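Local coordinates for chitin-binding type-4 domain-containing protein (Photorhabdus laumondii subsp. laumondii, PDB 6T5Z) that is a copper-dependent lytic polysaccharide monooxygenase of the AA10 family that probably cleaves chitin oxidatively, at residues A[7-13]-A[70-74]; A[75-80]-A[137-141]; A[95-101]-A[115-121]; A[142-146]-A[170-174]. All blocks are in the same frame, centred on the assembly; numbering follows the deposited sequence. Where two conformers were deposited one is given.

Interaction 1 (A[7-13]-A[70-74]); sequences PGSRAFL and WKKIP
The guanidinium of Arg10 lies flat on one face of the Trp70 indole, the two planes only 5° apart, a stacked cation-pi pair. Trp70 NE1 sits over the centre of the guanidinium, 3.2 Å from Arg10 CZ, and CZ in turn stands 3.5 Å from the centroid of the five-membered ring. The six-membered ring is covered by the aliphatic part of the same side chain: Arg10 CD makes a CH-pi contact 3.5 Å from its centroid, and CG follows near CE3. With CG anti to the backbone N (chi1 -176°) the arginine reaches straight out from the short helix 10-14, and the bend at chi3 then lays its end along the indole. The contact packs this helix, and the turn before it, against the start of strand 73-76 and the residues leading into it, in the beta-sandwich common to AA10 enzymes.

Arg10 and Trp70 do not bond to each other at their polar ends; each is held from outside. Arg10 NH2 forms a salt bridge with Asp168 and a hydrogen bond with Gln65, while Trp70 NE1 donates to the carbonyl of Ala64, which should fix the rotation of both planes. Ser9 caps the helix, its OG accepting from Phe12 N.

Away from the stack the contact is mostly apolar. Ile73 divides its branches: CG2 meets Pro7 CB at 3.8 Å, and CD1 meets Leu13 CD1 at 3.9 Å. Its CG1, turned beside the backbone N (chi1 -52°), runs 3.6 Å from the carbonyl oxygen of Gly8.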
# COMPACT_ATOMS: atom_id res chain seq x y z
N PRO A 7 3.05 9.24 -0.75
CA PRO A 7 2.51 9.56 0.58
C PRO A 7 2.93 8.45 1.52
O PRO A 7 2.92 7.28 1.09
CB PRO A 7 0.99 9.61 0.38
CG PRO A 7 0.74 8.97 -0.96
CD PRO A 7 1.99 9.08 -1.76
N GLY A 8 3.35 8.78 2.75
CA GLY A 8 3.90 7.77 3.64
C GLY A 8 2.93 6.63 3.89
O GLY A 8 1.76 6.87 4.24
N SER A 9 3.39 5.40 3.70
CA SER A 9 2.51 4.25 3.90
C SER A 9 2.27 4.01 5.38
O SER A 9 2.97 4.55 6.25
CB SER A 9 3.10 3.00 3.27
OG SER A 9 4.16 2.51 4.08
N ARG A 10 1.28 3.15 5.67
CA ARG A 10 0.94 2.85 7.05
C ARG A 10 2.12 2.24 7.78
O ARG A 10 2.42 2.62 8.92
CB ARG A 10 -0.28 1.91 7.07
CG ARG A 10 -0.81 1.58 8.47
CD ARG A 10 -1.94 0.58 8.38
NE ARG A 10 -3.12 1.14 7.75
CZ ARG A 10 -4.22 0.45 7.47
NH1 ARG A 10 -4.26 -0.85 7.73
NH2 ARG A 10 -5.26 1.04 6.89
N ALA A 11 2.83 1.31 7.12
CA ALA A 11 4.03 0.72 7.71
C ALA A 11 5.16 1.73 7.84
O ALA A 11 5.89 1.74 8.85
CB ALA A 11 4.48 -0.48 6.88
N PHE A 12 5.35 2.58 6.82
CA PHE A 12 6.39 3.59 6.89
C PHE A 12 6.17 4.51 8.08
O PHE A 12 7.12 4.83 8.81
CB PHE A 12 6.44 4.41 5.60
CG PHE A 12 7.30 5.64 5.70
CD1 PHE A 12 8.68 5.52 5.81
CD2 PHE A 12 6.74 6.90 5.74
CE1 PHE A 12 9.48 6.63 5.92
CE2 PHE A 12 7.54 8.03 5.86
CZ PHE A 12 8.92 7.89 5.93
N LEU A 13 4.93 4.94 8.30
CA LEU A 13 4.64 5.84 9.41
C LEU A 13 4.83 5.17 10.76
O LEU A 13 5.02 5.86 11.76
CB LEU A 13 3.22 6.39 9.28
CG LEU A 13 2.96 7.25 8.03
CD1 LEU A 13 1.52 7.70 8.02
CD2 LEU A 13 3.90 8.44 7.98
N TRP A 70 -5.58 5.00 12.26
CA TRP A 70 -4.39 5.26 11.47
C TRP A 70 -4.24 6.74 11.14
O TRP A 70 -5.23 7.44 10.89
CB TRP A 70 -4.43 4.45 10.16
CG TRP A 70 -4.54 2.97 10.41
CD1 TRP A 70 -5.58 2.15 10.06
CD2 TRP A 70 -3.59 2.14 11.10
NE1 TRP A 70 -5.33 0.87 10.47
CE2 TRP A 70 -4.11 0.83 11.10
CE3 TRP A 70 -2.35 2.37 11.70
CZ2 TRP A 70 -3.43 -0.25 11.68
CZ3 TRP A 70 -1.67 1.31 12.27
CH2 TRP A 70 -2.22 0.02 12.27
N LYS A 71 -2.99 7.20 11.15
CA LYS A 71 -2.69 8.55 10.71
C LYS A 71 -2.88 8.63 9.20
O LYS A 71 -2.40 7.76 8.46
CB LYS A 71 -1.26 8.90 11.08
CG LYS A 71 -0.73 10.16 10.43
CD LYS A 71 -1.29 11.40 11.08
CE LYS A 71 -0.63 12.66 10.49
NZ LYS A 71 -0.84 12.77 9.02
N LYS A 72 -3.60 9.65 8.74
CA LYS A 72 -3.97 9.78 7.34
C LYS A 72 -3.16 10.89 6.68
O LYS A 72 -3.06 11.99 7.20
CB LYS A 72 -5.47 10.05 7.22
CG LYS A 72 -6.32 8.96 7.87
CD LYS A 72 -7.76 9.35 8.15
CE LYS A 72 -8.46 8.25 8.95
NZ LYS A 72 -7.96 8.21 10.37
N ILE A 73 -2.62 10.59 5.51
CA ILE A 73 -1.91 11.61 4.73
C ILE A 73 -2.95 12.46 4.01
O ILE A 73 -3.78 11.90 3.27
CB ILE A 73 -0.93 10.99 3.72
CG1 ILE A 73 -0.00 9.96 4.39
CG2 ILE A 73 -0.14 12.07 3.01
CD1 ILE A 73 0.89 10.55 5.49
N PRO A 74 -2.94 13.78 4.16
CA PRO A 74 -3.86 14.62 3.39
C PRO A 74 -3.41 14.75 1.94
O PRO A 74 -2.26 15.10 1.67
CB PRO A 74 -3.82 15.97 4.11
CG PRO A 74 -2.50 15.97 4.85
CD PRO A 74 -2.16 14.54 5.16

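Interaction 2 (A[75-80]-A[137-141])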
# COMPACT_ATOMS: atom_id res chain seq x y z
N ILE A 75 -4.32 14.49 1.01
CA ILE A 75 -4.04 14.61 -0.41
C ILE A 75 -5.26 15.21 -1.11
O ILE A 75 -6.39 15.10 -0.64
CB ILE A 75 -3.67 13.25 -1.06
CG1 ILE A 75 -4.77 12.22 -0.83
CG2 ILE A 75 -2.36 12.72 -0.52
CD1 ILE A 75 -4.56 10.93 -1.65
N THR A 76 -5.00 15.88 -2.23
CA THR A 76 -6.07 16.42 -3.05
C THR A 76 -6.31 15.51 -4.24
O THR A 76 -5.36 14.99 -4.84
CB THR A 76 -5.74 17.84 -3.53
OG1 THR A 76 -5.61 18.70 -2.39
CG2 THR A 76 -6.86 18.38 -4.42
N ALA A 77 -7.58 15.29 -4.56
CA ALA A 77 -7.94 14.41 -5.66
C ALA A 77 -7.30 14.89 -6.96
O ALA A 77 -7.07 16.09 -7.17
CB ALA A 77 -9.46 14.32 -5.82
N GLY A 78 -7.00 13.93 -7.83
CA GLY A 78 -6.37 14.19 -9.10
C GLY A 78 -5.04 13.46 -9.20
O GLY A 78 -4.91 12.33 -8.74
N GLU A 79 -4.06 14.14 -9.78
CA GLU A 79 -2.76 13.53 -9.96
C GLU A 79 -2.10 13.26 -8.61
O GLU A 79 -2.26 14.02 -7.64
CB GLU A 79 -1.88 14.42 -10.84
CG GLU A 79 -2.39 14.46 -12.29
CD GLU A 79 -1.49 15.24 -13.22
OE1 GLU A 79 -0.61 15.98 -12.73
OE2 GLU A 79 -1.65 15.10 -14.45
N ILE A 80 -1.36 12.15 -8.54
CA ILE A 80 -0.67 11.72 -7.33
C ILE A 80 0.55 10.93 -7.75
O ILE A 80 0.53 10.20 -8.75
CB ILE A 80 -1.61 10.89 -6.42
CG1 ILE A 80 -0.92 10.43 -5.15
CG2 ILE A 80 -2.17 9.69 -7.17
CD1 ILE A 80 -1.90 9.91 -4.08
N LYS A 137 3.86 7.82 -11.38
CA LYS A 137 2.90 8.91 -11.56
C LYS A 137 1.53 8.33 -11.89
O LYS A 137 1.39 7.50 -12.80
CB LYS A 137 3.36 9.86 -12.66
CG LYS A 137 4.67 10.59 -12.37
CD LYS A 137 5.05 11.43 -13.58
CE LYS A 137 6.45 12.01 -13.49
NZ LYS A 137 6.48 13.24 -12.65
N CYS A 138 0.51 8.79 -11.16
CA CYS A 138 -0.83 8.21 -11.24
C CYS A 138 -1.88 9.31 -11.22
O CYS A 138 -1.58 10.49 -10.99
CB CYS A 138 -1.08 7.22 -10.09
SG CYS A 138 0.10 5.88 -9.97
N THR A 139 -3.13 8.91 -11.44
CA THR A 139 -4.27 9.80 -11.32
C THR A 139 -5.36 9.05 -10.57
O THR A 139 -5.68 7.91 -10.91
CB THR A 139 -4.80 10.25 -12.69
OG1 THR A 139 -3.73 10.84 -13.44
CG2 THR A 139 -5.91 11.29 -12.51
N LEU A 140 -5.91 9.69 -9.54
CA LEU A 140 -6.98 9.09 -8.76
C LEU A 140 -8.27 9.01 -9.58
O LEU A 140 -8.48 9.82 -10.49
CB LEU A 140 -7.24 9.89 -7.48
CG LEU A 140 -6.13 9.78 -6.43
CD1 LEU A 140 -6.28 10.88 -5.38
CD2 LEU A 140 -6.23 8.41 -5.78
N PRO A 141 -9.15 8.05 -9.29
CA PRO A 141 -10.43 7.99 -10.00
C PRO A 141 -11.28 9.20 -9.64
O PRO A 141 -11.07 9.85 -8.62
CB PRO A 141 -11.07 6.70 -9.48
CG PRO A 141 -9.98 5.93 -8.84
CD PRO A 141 -9.01 6.95 -8.32
O HOH W 1 -4.42 13.34 -15.05
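Three backbone hydrogen bonds join the start of strand 79-86, with Gly78 just before it, to the end of strand 133-139, two antiparallel neighbours in the three-stranded sheet. Ile80 and Cys138 form a hydrogen-bonded pair: Ile80 N donates to Cys138 O at 3.0 Å, and Cys138 N returns a bond to Ile80 O at 2.8 Å. Glu79 and Thr139 make the adjoining non-hydrogen-bonded pair, where Glu79 CA adds a CH···O contact to Cys138 O. Beyond the strand end, Leu140 N donates to Gly78 O over 2.9 Å in a nearly straight bond, 177° at the hydrogen.

Apolar packing gathers on the face that carries Ile80 and Cys138. The CG2 branch of Ile80 lies between the backbone N and the carbonyl carbon, because CG1 is anti to N (chi1 -180°), and from there it touches Cys138 CB and Leu140 CG, each at 4.0 Å. Leu140 CD1 meets Ile75 CD1 at 4.1 Å and lies against Ala77 CA. Phe120 and Ile99 also pack on Leu140, and Cys138 is joined by a disulfide to Cys121.

Polar side chains take the face of Glu79 and Thr139. A water lies 3.1 Å from Thr139 OG1 and makes a weak bond to Glu79 OE2, while Lys137 NZ forms a salt bridge with Glu81.

The chemistry thus divides by face: hydrocarbon and disulfide turn inward, charged and hydroxyl groups meet solvent, and the three main-chain bonds between them set the register, one of them accepted by Gly78, whose backbone angles call for glycine.

Interaction 3 (A[95-101]-A[115-121]); sequences WEYFITK and FNSTPFC
Phe120 and Cys121 both face Tyr97, a classic beta bulge in which two residues of the returning segment 115-121 oppose a single residue of strand 92-99. Tyr97 N donates to Cys121 O at 3.0 Å, and Phe120 N donates to Tyr97 O at 2.8 Å. The bulge brings the Phe120 ring back across the strand: its CG is wedged between the backbone N and carbonyl carbon (chi1 67°), putting CZ 3.6 Å from Tyr97 CB and CE2 3.8 Å from Ile99 CB. Phe98 O lies at the edge of this ring, in its plane. Cys121 CB and SG come alongside Tyr97 CD1, the sulfur obliquely placed to the ring.

On the other side Phe98 packs one ring face against Pro119, whose CB makes a CH-pi contact 9° off the normal; Ser117 O lies in the ring plane at its edge. The contact closes the loop between strands 92-99 and 121-126, antiparallel neighbours in the AA10 beta-sandwich, and Cys121 is tied by its disulfide to Cys138.

Farther along, Asn116 N donates to Ile99 O at 3.0 Å, while Asn116 ND2, in the conformer given, rests near Ile99 CG2 and bonds to Tyr144 OH. Thr100 CG2 stands over one face of the Phe115 ring, offset toward its rim. One water joins Ile99 N to Thr118 O; another takes a bond from Lys101 NZ, which also bonds to Glu113 O, and gives one, 2.8 Å long, to Phe115 O.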
# COMPACT_ATOMS: atom_id res chain seq x y z
N TRP A 95 4.48 -1.99 -10.98
CA TRP A 95 4.01 -1.23 -9.83
C TRP A 95 2.55 -0.93 -10.08
O TRP A 95 2.20 -0.45 -11.16
CB TRP A 95 4.79 0.09 -9.68
CG TRP A 95 6.25 -0.09 -9.91
CD1 TRP A 95 6.91 -0.10 -11.11
CD2 TRP A 95 7.25 -0.31 -8.90
NE1 TRP A 95 8.26 -0.31 -10.91
CE2 TRP A 95 8.48 -0.43 -9.56
CE3 TRP A 95 7.20 -0.41 -7.51
CZ2 TRP A 95 9.67 -0.66 -8.88
CZ3 TRP A 95 8.39 -0.63 -6.83
CH2 TRP A 95 9.60 -0.77 -7.51
N GLU A 96 1.68 -1.21 -9.11
CA GLU A 96 0.26 -0.96 -9.35
C GLU A 96 -0.41 -0.54 -8.06
O GLU A 96 0.10 -0.79 -6.95
CB GLU A 96 -0.43 -2.20 -9.94
CG GLU A 96 -0.50 -3.36 -8.99
CD GLU A 96 -1.29 -4.54 -9.56
OE1 GLU A 96 -1.76 -4.47 -10.72
OE2 GLU A 96 -1.44 -5.53 -8.83
N TYR A 97 -1.57 0.11 -8.21
CA TYR A 97 -2.24 0.77 -7.09
C TYR A 97 -3.74 0.52 -7.17
O TYR A 97 -4.34 0.70 -8.23
CB TYR A 97 -1.92 2.28 -7.09
CG TYR A 97 -0.44 2.49 -6.95
CD1 TYR A 97 0.39 2.53 -8.07
CD2 TYR A 97 0.14 2.61 -5.69
CE1 TYR A 97 1.77 2.69 -7.93
CE2 TYR A 97 1.50 2.77 -5.55
CZ TYR A 97 2.31 2.80 -6.66
OH TYR A 97 3.67 2.96 -6.50
N PHE A 98 -4.31 0.09 -6.04
CA PHE A 98 -5.74 -0.09 -5.85
C PHE A 98 -6.23 0.94 -4.84
O PHE A 98 -5.47 1.43 -4.01
CB PHE A 98 -6.03 -1.50 -5.32
CG PHE A 98 -5.64 -2.61 -6.25
CD1 PHE A 98 -6.59 -3.22 -7.06
CD2 PHE A 98 -4.32 -3.09 -6.30
CE1 PHE A 98 -6.25 -4.26 -7.92
CE2 PHE A 98 -3.97 -4.12 -7.16
CZ PHE A 98 -4.94 -4.71 -7.97
N ILE A 99 -7.52 1.26 -4.89
CA ILE A 99 -8.08 2.14 -3.87
C ILE A 99 -9.39 1.55 -3.36
O ILE A 99 -10.06 0.79 -4.07
CB ILE A 99 -8.25 3.59 -4.38
CG1 ILE A 99 -8.50 4.55 -3.21
CG2 ILE A 99 -9.35 3.68 -5.44
CD1 ILE A 99 -8.35 6.00 -3.60
N THR A 100 -9.72 1.87 -2.11
CA THR A 100 -10.99 1.43 -1.54
C THR A 100 -12.15 1.96 -2.38
O THR A 100 -12.05 3.02 -3.01
CB THR A 100 -11.12 1.92 -0.09
OG1 THR A 100 -10.60 3.26 0.02
CG2 THR A 100 -10.35 1.01 0.85
N LYS A 101 -13.24 1.20 -2.39
CA LYS A 101 -14.44 1.60 -3.11
C LYS A 101 -15.06 2.84 -2.48
O LYS A 101 -14.93 3.09 -1.27
CB LYS A 101 -15.48 0.48 -3.08
CG LYS A 101 -15.21 -0.69 -3.98
CD LYS A 101 -16.26 -1.79 -3.76
CE LYS A 101 -16.05 -2.95 -4.72
NZ LYS A 101 -16.74 -4.19 -4.27
N PHE A 115 -12.20 -3.13 -1.71
CA PHE A 115 -11.35 -2.51 -2.71
C PHE A 115 -12.00 -2.59 -4.08
O PHE A 115 -12.74 -3.52 -4.38
CB PHE A 115 -9.98 -3.21 -2.77
CG PHE A 115 -9.00 -2.74 -1.75
CD1 PHE A 115 -8.34 -1.53 -1.93
CD2 PHE A 115 -8.70 -3.51 -0.64
CE1 PHE A 115 -7.41 -1.08 -0.99
CE2 PHE A 115 -7.77 -3.07 0.30
CZ PHE A 115 -7.13 -1.85 0.12
N ASN A 116 -11.73 -1.59 -4.92
CA ASN A 116 -12.01 -1.74 -6.34
C ASN A 116 -11.27 -2.97 -6.85
O ASN A 116 -10.18 -3.32 -6.38
CB ASN A 116 -11.59 -0.49 -7.11
CG ASN A 116 -12.54 0.68 -6.88
OD1 ASN A 116 -13.75 0.50 -6.73
ND2 ASN A 116 -11.98 1.89 -6.83
N SER A 117 -11.89 -3.67 -7.81
CA SER A 117 -11.33 -4.95 -8.25
C SER A 117 -10.12 -4.78 -9.16
O SER A 117 -9.31 -5.70 -9.25
CB SER A 117 -12.40 -5.78 -8.96
OG SER A 117 -12.74 -5.20 -10.21
N THR A 118 -9.98 -3.66 -9.82
CA THR A 118 -8.85 -3.45 -10.71
C THR A 118 -8.07 -2.23 -10.25
O THR A 118 -8.62 -1.36 -9.56
CB THR A 118 -9.30 -3.27 -12.16
OG1 THR A 118 -10.19 -2.15 -12.24
CG2 THR A 118 -9.99 -4.53 -12.68
N PRO A 119 -6.79 -2.14 -10.58
CA PRO A 119 -5.99 -1.00 -10.15
C PRO A 119 -6.39 0.27 -10.88
O PRO A 119 -6.82 0.24 -12.04
CB PRO A 119 -4.56 -1.40 -10.53
CG PRO A 119 -4.75 -2.30 -11.71
CD PRO A 119 -5.97 -3.11 -11.35
N PHE A 120 -6.23 1.42 -10.20
CA PHE A 120 -6.40 2.69 -10.90
C PHE A 120 -5.11 3.19 -11.52
O PHE A 120 -5.13 4.21 -12.22
CB PHE A 120 -6.97 3.76 -9.96
CG PHE A 120 -6.02 4.19 -8.86
CD1 PHE A 120 -5.11 5.22 -9.05
CD2 PHE A 120 -6.06 3.55 -7.63
CE1 PHE A 120 -4.26 5.62 -8.02
CE2 PHE A 120 -5.22 3.94 -6.59
CZ PHE A 120 -4.31 4.96 -6.79
N CYS A 121 -3.99 2.52 -11.27
CA CYS A 121 -2.72 2.97 -11.81
C CYS A 121 -1.82 1.75 -11.96
O CYS A 121 -1.77 0.90 -11.06
CB CYS A 121 -2.08 4.04 -10.91
SG CYS A 121 -0.52 4.72 -11.52
O HOH W 2 -8.39 0.70 -7.61
O HOH W 3 -14.49 -5.60 -5.20

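Interaction 4 (A[142-146]-A[170-174]); sequences EGYQG and TISPA
Gly146 and Ile171 make one antiparallel hydrogen-bonded pair that joins the loop before strand 148-156 to the C-terminal end of strand 161-172. Gly146 N meets Ile171 O at 2.7 Å, and Ile171 N returns a 2.8 Å bond to Gly146 O. Ile171 O also receives a CH···O contact from Gln145 CA.

Side chains close around this pair. The CG2 branch of Ile171, anti to the backbone N while CG1 lies beside it (chi1 -62°), reaches to 3.5 Å from Tyr144 O. Gln145 lies across Pro173, its OE1 3.4 Å from Pro173 CG. A water donates weakly to Tyr144 O and accepts from Ala174 N, 3.0 Å away, connecting the loop with the chain end.

Tyr144 ties the loop to the next layer through its hydroxyl, which bonds to Thr100 O. The end of its side chain leads away from 170-174, though Ile171 CD1 lies obliquely near the ring. Ile171 packs on Ile99 of strand 92-99, and strand 73-76, running parallel to 161-172, bonds to Thr170 and Ser172.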
# COMPACT_ATOMS: atom_id res chain seq x y z
N GLU A 142 -12.24 9.49 -10.51
CA GLU A 142 -13.08 10.66 -10.28
C GLU A 142 -14.03 10.43 -9.12
O GLU A 142 -14.43 9.30 -8.82
CB GLU A 142 -13.86 11.03 -11.54
CG GLU A 142 -12.98 11.41 -12.72
N GLY A 143 -14.41 11.53 -8.46
CA GLY A 143 -15.42 11.46 -7.43
C GLY A 143 -14.94 11.01 -6.08
O GLY A 143 -15.76 10.68 -5.22
N TYR A 144 -13.63 10.98 -5.86
CA TYR A 144 -13.13 10.50 -4.58
C TYR A 144 -12.93 11.64 -3.60
O TYR A 144 -12.45 12.73 -3.95
CB TYR A 144 -11.83 9.73 -4.75
CG TYR A 144 -12.09 8.25 -4.88
CD1 TYR A 144 -11.85 7.38 -3.82
CD2 TYR A 144 -12.64 7.73 -6.05
CE1 TYR A 144 -12.11 6.02 -3.93
CE2 TYR A 144 -12.90 6.38 -6.17
CZ TYR A 144 -12.64 5.53 -5.11
OH TYR A 144 -12.89 4.19 -5.23
N GLN A 145 -13.32 11.38 -2.36
CA GLN A 145 -13.07 12.30 -1.26
C GLN A 145 -13.18 11.49 0.02
O GLN A 145 -13.73 10.39 0.04
CB GLN A 145 -14.04 13.48 -1.27
CG GLN A 145 -15.50 13.07 -1.28
CD GLN A 145 -16.42 14.21 -1.64
OE1 GLN A 145 -16.36 14.74 -2.76
NE2 GLN A 145 -17.26 14.61 -0.70
N GLY A 146 -12.63 12.05 1.08
CA GLY A 146 -12.77 11.45 2.40
C GLY A 146 -11.66 10.46 2.68
O GLY A 146 -10.62 10.43 2.01
N THR A 170 -6.59 11.06 3.54
CA THR A 170 -7.78 11.91 3.59
C THR A 170 -7.79 12.71 2.29
O THR A 170 -6.93 13.57 2.09
CB THR A 170 -7.77 12.84 4.80
OG1 THR A 170 -7.90 12.07 6.00
CG2 THR A 170 -8.94 13.81 4.73
N ILE A 171 -8.74 12.42 1.41
CA ILE A 171 -8.78 12.99 0.06
C ILE A 171 -9.73 14.19 0.01
O ILE A 171 -10.93 14.06 0.29
CB ILE A 171 -9.19 11.93 -0.98
CG1 ILE A 171 -8.16 10.80 -0.99
CG2 ILE A 171 -9.31 12.57 -2.35
CD1 ILE A 171 -8.48 9.64 -1.96
N SER A 172 -9.18 15.38 -0.36
CA SER A 172 -10.08 16.51 -0.58
C SER A 172 -10.53 16.52 -2.04
O SER A 172 -9.75 16.17 -2.93
CB SER A 172 -9.40 17.83 -0.25
OG SER A 172 -8.90 17.82 1.07
N PRO A 173 -11.78 16.92 -2.30
CA PRO A 173 -12.26 16.96 -3.68
C PRO A 173 -11.33 17.77 -4.58
O PRO A 173 -10.75 18.77 -4.16
CB PRO A 173 -13.64 17.62 -3.54
CG PRO A 173 -14.08 17.24 -2.16
CD PRO A 173 -12.83 17.28 -1.33
N ALA A 174 -11.16 17.29 -5.81
CA ALA A 174 -10.29 17.94 -6.78
C ALA A 174 -10.55 19.45 -6.85
O ALA A 174 -11.68 19.89 -7.04
CB ALA A 174 -10.46 17.30 -8.15
OXT ALA A 174 -9.62 20.25 -6.73
O HOH W 4 -12.87 14.91 -6.40

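From the N terminus, interaction 1 closes the first long loop, bringing the helix at 10-14 to the start of strand 73-76. Interaction 2 takes up the last residues of that strand and the start of strand 79-86, and closes a second loop onto strand 133-139; interaction 3 is nested inside it, laying 115-121 back on strand 92-99 and so closing the loop 102-114. The Cys121-Cys138 disulfide bolts these two together. Interaction 4 comes last, in series with the others, setting the C-terminal strand against the loop 142-146. There Ile73, Ile75 and Ala77 bond to Thr170 and Ser172, joining it to interactions 1 and 2, while Tyr144 reaches Thr100 of interaction 3.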